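Local coordinates for glycosyl hydrolases family 2, sugar binding domain protein (Bacteroides uniformis str. 3978 T3 ii, PDB 6D1P), which probably acts as a beta-glucuronidase, a family 2 glycoside hydrolase that cleaves O-glycosidic bonds at terminal glucuronic acid residues, at residues Met49-Gly54 against Arg155-Gly160; Ser242-Ser247 against Val253-Ser258; Val287-Asp292 against Thr296-Gln301; Pro587-Pro590 against Asn595-Gly598; Leu762-Gly767 against Gly771-Gln776. One frame throughout, in Å; residues are numbered along the deposited sequence.

Contact 1: residues Met49-Gly54 against Arg155-Gly160; sequences MRPITG and RERFGG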
# COMPACT_ATOMS: atom_id res chain seq x y z
N MET A 49 14.55 13.56 -8.93
CA MET A 49 15.83 13.79 -9.58
C MET A 49 16.89 14.34 -8.63
O MET A 49 18.08 14.29 -8.97
CB MET A 49 15.63 14.76 -10.75
CG MET A 49 14.85 14.16 -11.93
SD MET A 49 15.84 12.86 -12.63
CE MET A 49 14.75 12.11 -13.84
N ARG A 50 16.50 14.85 -7.47
CA ARG A 50 17.43 15.60 -6.63
C ARG A 50 18.55 14.69 -6.10
O ARG A 50 18.38 13.48 -6.01
CB ARG A 50 16.68 16.26 -5.48
CG ARG A 50 16.29 15.33 -4.34
CD ARG A 50 15.65 16.15 -3.23
NE ARG A 50 14.82 15.35 -2.34
CZ ARG A 50 14.05 15.88 -1.41
NH1 ARG A 50 14.02 17.20 -1.26
NH2 ARG A 50 13.31 15.11 -0.63
N PRO A 51 19.70 15.27 -5.75
CA PRO A 51 20.84 14.47 -5.32
C PRO A 51 20.83 14.19 -3.82
O PRO A 51 20.16 14.85 -3.04
CB PRO A 51 22.03 15.36 -5.68
CG PRO A 51 21.50 16.75 -5.50
CD PRO A 51 20.03 16.71 -5.83
N ILE A 52 21.60 13.17 -3.44
CA ILE A 52 21.75 12.78 -2.04
C ILE A 52 22.87 13.60 -1.43
O ILE A 52 24.02 13.54 -1.89
CB ILE A 52 22.05 11.27 -1.93
CG1 ILE A 52 21.08 10.46 -2.79
CG2 ILE A 52 22.02 10.84 -0.48
CD1 ILE A 52 19.66 10.42 -2.27
N THR A 53 22.56 14.38 -0.39
CA THR A 53 23.59 15.24 0.19
C THR A 53 24.43 14.51 1.22
O THR A 53 25.58 14.89 1.45
CB THR A 53 22.99 16.50 0.83
OG1 THR A 53 22.36 16.19 2.08
CG2 THR A 53 21.98 17.15 -0.10
N GLY A 54 23.89 13.47 1.84
CA GLY A 54 24.66 12.69 2.80
C GLY A 54 23.84 11.53 3.32
O GLY A 54 22.61 11.54 3.30
N ARG A 155 27.61 16.42 -17.10
CA ARG A 155 28.97 15.93 -16.93
C ARG A 155 29.37 15.86 -15.47
O ARG A 155 29.94 14.86 -15.03
CB ARG A 155 29.93 16.82 -17.71
CG ARG A 155 31.14 16.09 -18.24
CD ARG A 155 31.06 15.91 -19.75
NE ARG A 155 32.15 15.08 -20.24
CZ ARG A 155 33.42 15.48 -20.31
NH1 ARG A 155 33.77 16.70 -19.92
NH2 ARG A 155 34.35 14.65 -20.78
N GLU A 156 29.07 16.92 -14.71
CA GLU A 156 29.55 17.04 -13.33
C GLU A 156 28.93 15.98 -12.43
O GLU A 156 29.64 15.34 -11.64
CB GLU A 156 29.25 18.44 -12.79
CG GLU A 156 30.03 19.55 -13.48
CD GLU A 156 29.49 20.92 -13.13
OE1 GLU A 156 28.41 21.00 -12.51
OE2 GLU A 156 30.15 21.92 -13.47
N ARG A 157 27.62 15.80 -12.50
CA ARG A 157 26.91 14.94 -11.57
C ARG A 157 26.66 13.54 -12.10
O ARG A 157 26.79 12.57 -11.35
CB ARG A 157 25.57 15.56 -11.18
CG ARG A 157 24.61 14.54 -10.63
CD ARG A 157 23.56 15.18 -9.80
NE ARG A 157 22.61 14.18 -9.34
CZ ARG A 157 21.36 14.44 -8.99
NH1 ARG A 157 20.90 15.69 -9.07
NH2 ARG A 157 20.57 13.46 -8.59
N PHE A 158 26.28 13.41 -13.36
CA PHE A 158 25.92 12.11 -13.91
C PHE A 158 26.99 11.55 -14.83
O PHE A 158 26.84 10.42 -15.30
CB PHE A 158 24.58 12.21 -14.64
CG PHE A 158 23.48 12.78 -13.78
CD1 PHE A 158 23.10 14.11 -13.90
CD2 PHE A 158 22.83 11.99 -12.85
CE1 PHE A 158 22.09 14.64 -13.12
CE2 PHE A 158 21.81 12.51 -12.06
CZ PHE A 158 21.44 13.84 -12.20
N GLY A 159 28.06 12.29 -15.07
CA GLY A 159 29.16 11.79 -15.86
C GLY A 159 28.73 11.45 -17.26
O GLY A 159 29.04 10.38 -17.78
N GLY A 160 27.98 12.37 -17.88
CA GLY A 160 27.56 12.22 -19.25
C GLY A 160 26.37 11.32 -19.49
O GLY A 160 25.85 11.31 -20.61
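Arg157 meets Met49 and Pro51 with a single group, its guanidinium, which uses its edge on one and a face on the other. Its CG lies anti to the backbone N (chi1 160°) and the chain then runs straight to NE, which carries the guanidinium to Met49 O. Arg157 NH2 donates to Met49 O over 2.7 Å, with an N-H...O angle of 142°, while Arg157 NH1 makes a weak second bond of 3.1 Å to Met49 O, so one carbonyl oxygen is gripped from both terminal nitrogens. That oxygen belongs to the last residue of helix 45-49, whose C-terminal end would probably favour a positive charge. The contact thus ties the exit of this helix to the 155-160 segment, within the sugar-binding domain of the family 2 hydrolases. Pro51 crosses Arg157 at about a right angle, its CB 3.5 Å above the guanidinium plane and over its centre. Against the opposite face comes Phe158 CZ, offset toward the rim. The Met49 side chain turns away to pack on Pro163 and Ala165 of strand 162-169, and Arg50 reaches outward to Asp434 and Gly433 of the second subunit.

Contact 2: residues Ser242-Ser247 against Val253-Ser258; sequences SLRVFS and VNSISS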
# COMPACT_ATOMS: atom_id res chain seq x y z
N SER A 242 15.40 0.51 -50.98
CA SER A 242 15.20 -0.83 -51.51
C SER A 242 14.09 -1.57 -50.78
O SER A 242 13.73 -1.25 -49.64
CB SER A 242 16.49 -1.64 -51.43
OG SER A 242 16.26 -2.93 -51.98
N LEU A 243 13.61 -2.63 -51.43
CA LEU A 243 12.46 -3.40 -50.96
C LEU A 243 12.57 -4.81 -51.53
O LEU A 243 12.49 -4.97 -52.76
CB LEU A 243 11.17 -2.74 -51.40
CG LEU A 243 9.90 -3.08 -50.62
CD1 LEU A 243 9.95 -2.35 -49.31
CD2 LEU A 243 8.69 -2.69 -51.41
N ARG A 244 12.74 -5.82 -50.67
CA ARG A 244 12.87 -7.20 -51.12
C ARG A 244 11.90 -8.10 -50.37
O ARG A 244 11.69 -7.94 -49.17
CB ARG A 244 14.29 -7.72 -50.93
CG ARG A 244 15.35 -6.97 -51.72
CD ARG A 244 16.72 -7.59 -51.52
NE ARG A 244 17.69 -6.61 -51.02
CZ ARG A 244 18.39 -5.79 -51.79
NH1 ARG A 244 18.25 -5.84 -53.11
NH2 ARG A 244 19.24 -4.92 -51.24
N VAL A 245 11.32 -9.07 -51.08
CA VAL A 245 10.37 -10.02 -50.51
C VAL A 245 10.95 -11.42 -50.62
O VAL A 245 11.21 -11.90 -51.72
CB VAL A 245 9.01 -9.95 -51.21
CG1 VAL A 245 8.14 -11.09 -50.73
CG2 VAL A 245 8.34 -8.63 -50.93
N PHE A 246 11.12 -12.08 -49.47
CA PHE A 246 11.72 -13.41 -49.40
C PHE A 246 10.68 -14.47 -49.09
O PHE A 246 9.76 -14.24 -48.29
CB PHE A 246 12.81 -13.45 -48.34
CG PHE A 246 13.93 -12.48 -48.58
CD1 PHE A 246 15.03 -12.85 -49.35
CD2 PHE A 246 13.89 -11.20 -48.04
CE1 PHE A 246 16.06 -11.96 -49.58
CE2 PHE A 246 14.91 -10.31 -48.27
CZ PHE A 246 16.00 -10.68 -49.03
N SER A 247 10.83 -15.64 -49.71
CA SER A 247 9.92 -16.76 -49.51
C SER A 247 10.08 -17.32 -48.10
O SER A 247 11.02 -16.97 -47.38
CB SER A 247 10.21 -17.85 -50.54
OG SER A 247 11.36 -18.59 -50.17
N VAL A 253 11.72 -13.75 -53.77
CA VAL A 253 10.64 -13.94 -54.73
C VAL A 253 10.48 -12.73 -55.65
O VAL A 253 9.89 -12.87 -56.74
CB VAL A 253 9.28 -14.19 -54.05
CG1 VAL A 253 9.43 -15.07 -52.83
CG2 VAL A 253 8.60 -12.88 -53.69
N ASN A 254 11.00 -11.57 -55.26
CA ASN A 254 10.74 -10.34 -55.97
C ASN A 254 11.54 -9.23 -55.32
O ASN A 254 11.86 -9.32 -54.13
CB ASN A 254 9.25 -10.02 -55.96
CG ASN A 254 8.80 -9.26 -57.19
OD1 ASN A 254 9.07 -8.06 -57.32
ND2 ASN A 254 8.10 -9.95 -58.10
N SER A 255 11.89 -8.20 -56.08
CA SER A 255 12.74 -7.14 -55.58
C SER A 255 12.40 -5.84 -56.31
O SER A 255 11.97 -5.86 -57.47
CB SER A 255 14.23 -7.47 -55.75
OG SER A 255 15.06 -6.40 -55.30
N ILE A 256 12.57 -4.73 -55.59
CA ILE A 256 12.30 -3.38 -56.09
C ILE A 256 13.32 -2.44 -55.49
O ILE A 256 13.77 -2.62 -54.35
CB ILE A 256 10.86 -2.89 -55.75
CG1 ILE A 256 9.79 -3.80 -56.37
CG2 ILE A 256 10.65 -1.45 -56.21
CD1 ILE A 256 8.37 -3.56 -55.85
N SER A 257 13.73 -1.45 -56.27
CA SER A 257 14.30 -0.23 -55.74
C SER A 257 13.41 0.92 -56.20
O SER A 257 12.89 0.88 -57.31
CB SER A 257 15.73 -0.01 -56.21
OG SER A 257 16.02 1.37 -56.24
N SER A 258 13.22 1.91 -55.34
CA SER A 258 12.29 2.98 -55.67
C SER A 258 12.76 4.29 -55.06
O SER A 258 13.48 4.31 -54.06
CB SER A 258 10.87 2.66 -55.20
OG SER A 258 9.92 3.53 -55.82
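Val245 holds CG1 anti to its own nitrogen (chi1 171°), and Val253 sets CG2 in the crowded position between N and the carbonyl carbon; together these torsions bring Val245 CG1 and Val253 CG2 to 3.5 Å. The other methyl, Val253 CG1, lies 3.7 Å from Ser247 CB, so one valine touches both the strand, at Val245, and the residue just past its end. Val245 is opposed by two residues, Val253 and Asn254, the pattern of a classic beta bulge at this end of the antiparallel hairpin. Here Val245 O accepts from Val253 N, whereas Val245 N donates to Asn254 O in an almost straight bond (3.1 Å, 175°). Beyond the bulge the pairing becomes regular: Leu243 and Ile256 form a hydrogen-bonded pair, with Ile256 N 2.8 Å from Leu243 O. Ser242 OG adds a weak bond to Ile256 O. On the face bearing Ser242, Arg244 and Ser255, the Arg244 chain bends at chi3 and lies with Ser242 OG 3.5 Å above the centre of its guanidinium. Arg244 CG passes 3.6 Å from Ser255 OG. On the other face Leu243 packs on Ala288, while Ile256 and Asn254 meet strand 263-271. Strand 252-259 is outermost in its four-stranded sheet. The chemistry is therefore two-sided: main-chain bonds fix the register, serines and arginine line one face, and mostly aliphatic groups on the other look into the fold, as in an immunoglobulin-like sandwich.

Contact 3: residues Val287-Asp292 against Thr296-Gln301; sequences VAELID and TLRTTQ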
# COMPACT_ATOMS: atom_id res chain seq x y z
N VAL A 287 11.67 -7.10 -46.50
CA VAL A 287 12.78 -6.34 -45.93
C VAL A 287 12.84 -5.00 -46.66
O VAL A 287 13.02 -4.96 -47.88
CB VAL A 287 14.12 -7.08 -46.05
CG1 VAL A 287 15.22 -6.27 -45.41
CG2 VAL A 287 14.04 -8.47 -45.43
N ALA A 288 12.67 -3.93 -45.90
CA ALA A 288 12.89 -2.58 -46.40
C ALA A 288 14.24 -2.09 -45.91
O ALA A 288 14.70 -2.45 -44.82
CB ALA A 288 11.79 -1.62 -45.93
N GLU A 289 14.87 -1.25 -46.71
CA GLU A 289 16.26 -0.91 -46.47
C GLU A 289 16.52 0.49 -46.98
O GLU A 289 16.22 0.80 -48.13
CB GLU A 289 17.17 -1.92 -47.16
CG GLU A 289 18.38 -2.29 -46.35
CD GLU A 289 19.39 -3.04 -47.17
OE1 GLU A 289 19.04 -4.12 -47.70
OE2 GLU A 289 20.52 -2.53 -47.31
N LEU A 290 17.08 1.33 -46.12
CA LEU A 290 17.37 2.70 -46.48
C LEU A 290 18.77 3.03 -46.00
O LEU A 290 19.17 2.61 -44.91
CB LEU A 290 16.34 3.66 -45.87
CG LEU A 290 16.62 5.14 -46.12
CD1 LEU A 290 16.46 5.44 -47.61
CD2 LEU A 290 15.69 6.01 -45.29
N ILE A 291 19.51 3.79 -46.81
CA ILE A 291 20.90 4.12 -46.53
C ILE A 291 21.06 5.63 -46.49
O ILE A 291 20.50 6.34 -47.33
CB ILE A 291 21.84 3.49 -47.57
CG1 ILE A 291 21.60 1.99 -47.67
CG2 ILE A 291 23.30 3.78 -47.22
CD1 ILE A 291 22.05 1.38 -48.96
N ASP A 292 21.81 6.11 -45.50
CA ASP A 292 22.31 7.48 -45.51
C ASP A 292 23.59 7.50 -44.69
O ASP A 292 23.71 6.78 -43.70
CB ASP A 292 21.29 8.48 -44.95
CG ASP A 292 21.56 9.89 -45.42
OD1 ASP A 292 21.81 10.07 -46.63
OD2 ASP A 292 21.52 10.82 -44.58
N THR A 296 22.96 1.67 -42.71
CA THR A 296 21.82 1.01 -43.34
C THR A 296 20.71 0.82 -42.32
O THR A 296 20.83 -0.01 -41.40
CB THR A 296 22.25 -0.32 -43.93
OG1 THR A 296 23.25 -0.09 -44.93
CG2 THR A 296 21.08 -1.04 -44.56
N LEU A 297 19.62 1.58 -42.48
CA LEU A 297 18.40 1.33 -41.74
C LEU A 297 17.65 0.18 -42.41
O LEU A 297 17.31 0.25 -43.59
CB LEU A 297 17.53 2.58 -41.70
CG LEU A 297 16.18 2.44 -40.97
CD1 LEU A 297 16.38 2.27 -39.47
CD2 LEU A 297 15.28 3.63 -41.26
N ARG A 298 17.42 -0.89 -41.66
CA ARG A 298 16.69 -2.04 -42.15
C ARG A 298 15.51 -2.32 -41.24
O ARG A 298 15.59 -2.13 -40.02
CB ARG A 298 17.57 -3.29 -42.22
CG ARG A 298 16.86 -4.51 -42.80
CD ARG A 298 17.73 -5.76 -42.73
NE ARG A 298 19.13 -5.41 -42.55
CZ ARG A 298 19.96 -5.12 -43.55
NH1 ARG A 298 19.52 -5.14 -44.81
NH2 ARG A 298 21.22 -4.81 -43.29
N THR A 299 14.42 -2.78 -41.84
CA THR A 299 13.31 -3.33 -41.08
C THR A 299 12.80 -4.57 -41.80
O THR A 299 12.61 -4.55 -43.02
CB THR A 299 12.19 -2.31 -40.87
OG1 THR A 299 11.10 -2.94 -40.17
CG2 THR A 299 11.68 -1.79 -42.21
N THR A 300 12.60 -5.63 -41.04
CA THR A 300 12.13 -6.90 -41.56
C THR A 300 10.72 -7.16 -41.05
O THR A 300 10.45 -6.98 -39.85
CB THR A 300 13.07 -8.02 -41.12
OG1 THR A 300 14.41 -7.69 -41.52
CG2 THR A 300 12.66 -9.33 -41.73
N GLN A 301 9.84 -7.58 -41.95
CA GLN A 301 8.44 -7.79 -41.63
C GLN A 301 8.00 -9.15 -42.13
O GLN A 301 8.28 -9.51 -43.28
CB GLN A 301 7.57 -6.70 -42.27
CG GLN A 301 7.96 -5.31 -41.89
CD GLN A 301 7.36 -4.92 -40.57
OE1 GLN A 301 6.22 -5.29 -40.26
NE2 GLN A 301 8.12 -4.17 -39.77
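Near the plane of the Arg298 guanidinium, at its edge, lie Glu289 OE1 and Val287 CG1; the Glu289 carboxylate is turned 61° from that plane, so the two flat groups do not pair in the side-on, two-bond manner. They sit on neighbouring strands of the beta hairpin 284-292/295-303, in the region of the family 2 hydrolases that folds as an immunoglobulin-like domain. A single salt bridge joins them, Glu289 OE1 to Arg298 NH1 at 3.1 Å. The arginine chain bends at chi3 (-19°), which keeps NH1 beside the glutamate while CG rests 3.5 Å from Val287 CG1. Thr296 CG2 approaches the other oxygen, Glu289 OE2, to 3.2 Å. Beneath these groups, Ala288 pairs with Thr299 and Leu290 with Leu297 through reciprocal backbone bonds, the shortest being Leu297 N to Leu290 O at 2.7 Å. Their side chains occupy the reverse face, where Ala288 and Thr299 pack on Ile207, and both leucines on Phe204, of strand 203-213. Thr300 OG1 is held by Asp26. Farther along, Gln301 OE1 bonds Asn416 ND2, and Gln301 NE2 donates within its amide plane to Thr299 OG1 at 3.2 Å, N-H...O angle 164°.

Contact 4: residues Pro587-Pro590 against Asn595-Gly598; sequences PDNP and NQKG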
# COMPACT_ATOMS: atom_id res chain seq x y z
N PRO A 587 -12.77 -12.66 -4.30
CA PRO A 587 -12.02 -12.84 -3.05
C PRO A 587 -12.19 -14.21 -2.43
O PRO A 587 -11.29 -14.69 -1.73
CB PRO A 587 -12.59 -11.74 -2.14
CG PRO A 587 -13.97 -11.51 -2.68
CD PRO A 587 -13.78 -11.58 -4.17
N ASP A 588 -13.31 -14.88 -2.68
CA ASP A 588 -13.64 -16.10 -1.96
C ASP A 588 -13.52 -17.35 -2.82
O ASP A 588 -13.99 -18.41 -2.40
CB ASP A 588 -15.05 -16.00 -1.38
CG ASP A 588 -15.23 -14.81 -0.42
OD1 ASP A 588 -14.41 -14.68 0.52
OD2 ASP A 588 -16.18 -14.01 -0.62
N ASN A 589 -12.91 -17.27 -4.01
CA ASN A 589 -12.73 -18.47 -4.82
C ASN A 589 -11.85 -19.46 -4.07
O ASN A 589 -11.04 -19.07 -3.23
CB ASN A 589 -12.09 -18.14 -6.17
CG ASN A 589 -13.11 -17.95 -7.26
OD1 ASN A 589 -14.31 -17.89 -6.99
ND2 ASN A 589 -12.65 -17.86 -8.51
N PRO A 590 -11.99 -20.76 -4.36
CA PRO A 590 -11.13 -21.75 -3.69
C PRO A 590 -9.65 -21.37 -3.67
O PRO A 590 -8.97 -21.64 -2.68
CB PRO A 590 -11.38 -23.03 -4.51
CG PRO A 590 -12.75 -22.86 -5.03
CD PRO A 590 -12.93 -21.39 -5.31
N ASN A 595 -9.32 -16.65 -10.98
CA ASN A 595 -10.32 -17.27 -11.84
C ASN A 595 -9.78 -18.64 -12.21
O ASN A 595 -8.72 -18.75 -12.85
CB ASN A 595 -10.55 -16.37 -13.05
CG ASN A 595 -11.61 -16.91 -14.01
OD1 ASN A 595 -11.56 -18.06 -14.45
ND2 ASN A 595 -12.57 -16.05 -14.34
N GLN A 596 -10.43 -19.71 -11.75
CA GLN A 596 -9.91 -21.06 -11.91
C GLN A 596 -10.52 -21.81 -13.11
O GLN A 596 -10.66 -23.04 -13.08
CB GLN A 596 -10.12 -21.84 -10.61
CG GLN A 596 -9.36 -21.13 -9.44
CD GLN A 596 -9.61 -21.76 -8.07
OE1 GLN A 596 -10.41 -21.25 -7.27
NE2 GLN A 596 -8.92 -22.86 -7.79
N LYS A 597 -10.85 -21.10 -14.19
CA LYS A 597 -11.37 -21.75 -15.39
C LYS A 597 -10.27 -22.21 -16.35
O LYS A 597 -10.59 -22.57 -17.49
CB LYS A 597 -12.33 -20.83 -16.11
CG LYS A 597 -13.64 -20.63 -15.38
CD LYS A 597 -14.52 -19.61 -16.16
CE LYS A 597 -15.85 -19.38 -15.46
NZ LYS A 597 -15.74 -18.60 -14.19
N GLY A 598 -9.01 -22.19 -15.94
CA GLY A 598 -7.95 -22.66 -16.80
C GLY A 598 -7.94 -24.18 -16.90
O GLY A 598 -8.53 -24.89 -16.09
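Van der Waals contact carries the meeting of Pro590 with Gln596. The amide oxygen of the glutamine lies against the pyrrolidine ring, with Gln596 OE1 3.2 Å from Pro590 CD and 3.4 Å from Pro590 CB. Pro590 N is also close but has no hydrogen to offer. The same oxygen touches Asn589 CB at 3.7 Å. Gln596 places CG beside its backbone N (chi1 -60°) and runs extended beyond it, which delivers the amide to the ring. No hydrogen bond passes directly between the two segments; the polar ends are satisfied by residues close by. Gln596 OE1 accepts from Ile591 N and Gln596 NE2 is hydrogen-bonded to His518 ND1, so the buried amide is fixed from both ends, and Asn589 ND2 bonds Val594 O. Asn595 ND2 is likewise hydrogen-bonded to Asp183 OD2, and Lys597 NZ to Tyr487 OH. Within 595-598, hydrogen bonding builds an Asx turn: Asn595 OD1 accepts from Lys597 N at 3.1 Å, with the donor in the carbonyl plane and an N-H...O angle of 151°. The ionic interaction is the salt bridge of Lys597 NZ with Asp516. A glycerol, probably from the crystallisation liquor, lies about 5 Å from the Asn595 side chain. The Asx turn shapes the backbone between Asn595 and Lys597 in the TIM barrel domain, and the sequence Asn595-Gln596-Lys597 fits the Asn-X-Lys motif of beta-glucuronidases, which in relatives recognises the glucuronate carboxylate and probably does so here.

Contact 5: residues Leu762-Gly767 against Gly771-Gln776; sequences LLRNQG and GSRRIQ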
# COMPACT_ATOMS: atom_id res chain seq x y z
N LEU A 762 7.55 -19.31 3.39
CA LEU A 762 6.45 -19.88 2.62
C LEU A 762 6.41 -19.28 1.22
O LEU A 762 6.44 -18.06 1.06
CB LEU A 762 5.11 -19.64 3.32
CG LEU A 762 4.96 -20.37 4.66
CD1 LEU A 762 3.58 -20.13 5.26
CD2 LEU A 762 5.24 -21.87 4.47
N LEU A 763 6.35 -20.15 0.20
CA LEU A 763 6.11 -19.71 -1.16
C LEU A 763 4.63 -19.37 -1.25
O LEU A 763 3.78 -20.25 -1.35
CB LEU A 763 6.47 -20.79 -2.18
CG LEU A 763 5.89 -20.49 -3.58
CD1 LEU A 763 6.79 -19.51 -4.37
CD2 LEU A 763 5.50 -21.75 -4.43
N ARG A 764 4.30 -18.09 -1.18
CA ARG A 764 2.90 -17.73 -1.21
C ARG A 764 2.64 -16.67 -2.26
O ARG A 764 3.53 -16.27 -3.02
CB ARG A 764 2.42 -17.28 0.18
CG ARG A 764 3.18 -16.14 0.81
CD ARG A 764 2.85 -16.11 2.31
NE ARG A 764 3.72 -15.23 3.08
CZ ARG A 764 3.30 -14.14 3.72
NH1 ARG A 764 2.02 -13.79 3.70
NH2 ARG A 764 4.17 -13.39 4.40
N ASN A 765 1.37 -16.24 -2.30
CA ASN A 765 0.85 -15.26 -3.26
C ASN A 765 1.20 -15.62 -4.71
O ASN A 765 1.57 -14.76 -5.51
CB ASN A 765 1.33 -13.84 -2.92
CG ASN A 765 0.99 -13.45 -1.51
OD1 ASN A 765 -0.07 -13.80 -0.98
ND2 ASN A 765 1.89 -12.74 -0.88
N GLN A 766 1.07 -16.90 -5.06
CA GLN A 766 1.28 -17.31 -6.44
C GLN A 766 -0.01 -17.49 -7.23
O GLN A 766 0.01 -17.38 -8.46
CB GLN A 766 2.10 -18.61 -6.50
CG GLN A 766 3.45 -18.52 -5.79
CD GLN A 766 4.36 -17.50 -6.43
OE1 GLN A 766 4.75 -17.65 -7.60
NE2 GLN A 766 4.70 -16.45 -5.68
N GLY A 767 -1.12 -17.76 -6.56
CA GLY A 767 -2.35 -18.11 -7.25
C GLY A 767 -2.39 -19.55 -7.74
O GLY A 767 -3.10 -19.85 -8.70
N GLY A 771 1.13 -22.64 -3.83
CA GLY A 771 1.72 -21.35 -3.56
C GLY A 771 0.71 -20.35 -3.02
O GLY A 771 0.80 -19.15 -3.32
N SER A 772 -0.25 -20.83 -2.23
CA SER A 772 -1.30 -20.00 -1.65
C SER A 772 -1.29 -20.14 -0.14
O SER A 772 -1.29 -21.26 0.39
CB SER A 772 -2.68 -20.37 -2.21
OG SER A 772 -2.69 -20.20 -3.61
N ARG A 773 -1.30 -18.99 0.54
CA ARG A 773 -1.36 -18.93 2.00
C ARG A 773 -2.71 -19.39 2.54
O ARG A 773 -2.78 -19.95 3.65
CB ARG A 773 -1.09 -17.49 2.46
CG ARG A 773 -0.95 -17.35 3.96
CD ARG A 773 -0.87 -15.90 4.41
NE ARG A 773 -2.19 -15.33 4.67
CZ ARG A 773 -2.94 -15.64 5.73
NH1 ARG A 773 -2.50 -16.52 6.63
NH2 ARG A 773 -4.13 -15.06 5.89
N ARG A 774 -3.79 -19.12 1.80
CA ARG A 774 -5.13 -19.59 2.14
C ARG A 774 -5.78 -20.22 0.92
O ARG A 774 -5.81 -19.62 -0.16
CB ARG A 774 -6.00 -18.45 2.67
CG ARG A 774 -7.40 -18.88 2.99
CD ARG A 774 -8.24 -17.67 3.28
NE ARG A 774 -7.63 -16.92 4.36
CZ ARG A 774 -7.63 -15.60 4.46
NH1 ARG A 774 -8.22 -14.84 3.54
NH2 ARG A 774 -7.03 -15.04 5.49
N ILE A 775 -6.32 -21.42 1.10
CA ILE A 775 -6.85 -22.18 -0.02
C ILE A 775 -7.81 -23.22 0.53
O ILE A 775 -7.55 -23.85 1.56
CB ILE A 775 -5.68 -22.82 -0.84
CG1 ILE A 775 -6.18 -23.60 -2.04
CG2 ILE A 775 -4.89 -23.75 0.02
CD1 ILE A 775 -5.04 -24.07 -2.94
N GLN A 776 -8.93 -23.41 -0.18
CA GLN A 776 -9.84 -24.49 0.17
C GLN A 776 -9.16 -25.84 -0.02
O GLN A 776 -8.38 -26.04 -0.95
CB GLN A 776 -11.08 -24.43 -0.71
CG GLN A 776 -12.01 -23.30 -0.35
CD GLN A 776 -13.21 -23.29 -1.28
OE1 GLN A 776 -13.49 -24.28 -1.96
NE2 GLN A 776 -13.90 -22.15 -1.35
O HOH W 1 -1.28 -16.69 -1.09
O HOH W 2 -2.18 -17.37 -3.87
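Gly771 sits in the tight part of this contact, wedged by its backbone against Leu763, Arg764 and Gln766. Gly771 O accepts from Gln766 N (2.9 Å, 162°), and Gly771 CA lies 3.2 Å from Leu763 O in a CA-H...O contact. Having no side chain, Gly771 lets Leu763 CD2 come to 3.9 Å of its CA, and Gln766 CB and CG lie over it too. The glutamine bends at chi2 (-63°), folding its amide back so that Gln766 NE2 donates to Arg764 O at 2.9 Å in an almost straight bond, which braces the turn the glycine packs on. The looser part is bridged by water and edged by arginines. One water accepts from Asn765 N and from Arg773 N, 2.9 Å and 2.8 Å away, and a second accepts from Gly767 N while donating to Ser772 OG, which is also hydrogen-bonded to Thr768 O. On the partly exposed side Arg764 and Arg773 run side by side, guanidinium planes 87° apart, with Arg764 NH1 3.6 Å from Arg773 CD. Their charges are near each other but each has its own partner: Arg773 forms a salt bridge with Asp82, and Arg764 NH2 bonds Ser759 O. Around this loop, Arg773 and Ile775 pair through their backbones with Phe754 and Ile752 of strand 751-756, Leu763 pairs with Arg785 of strand 781-787, and Leu762 packs on side chains of both strands.

Overall arrangement
The five contacts follow one another along the chain and form two touching pairs plus one isolated member. Contacts 2 and 3 are hairpins of one sheet, their centres about 11 Å apart, joined where strands 240-246 and 284-292 pair, as by Arg244 O to Val287 N at 2.8 Å. Contacts 4 and 5, centres about 13 Å apart, lie on the other side of the chain's centre and meet through Pro590 O and Gln776 N (3.1 Å). Contact 4 lies beside the probable substrate pocket, with a sodium ion about 8 Å from the Asn595 side chain. Contact 1 is remote, about 48 Å centre to centre from contact 4, and adjoins the second subunit.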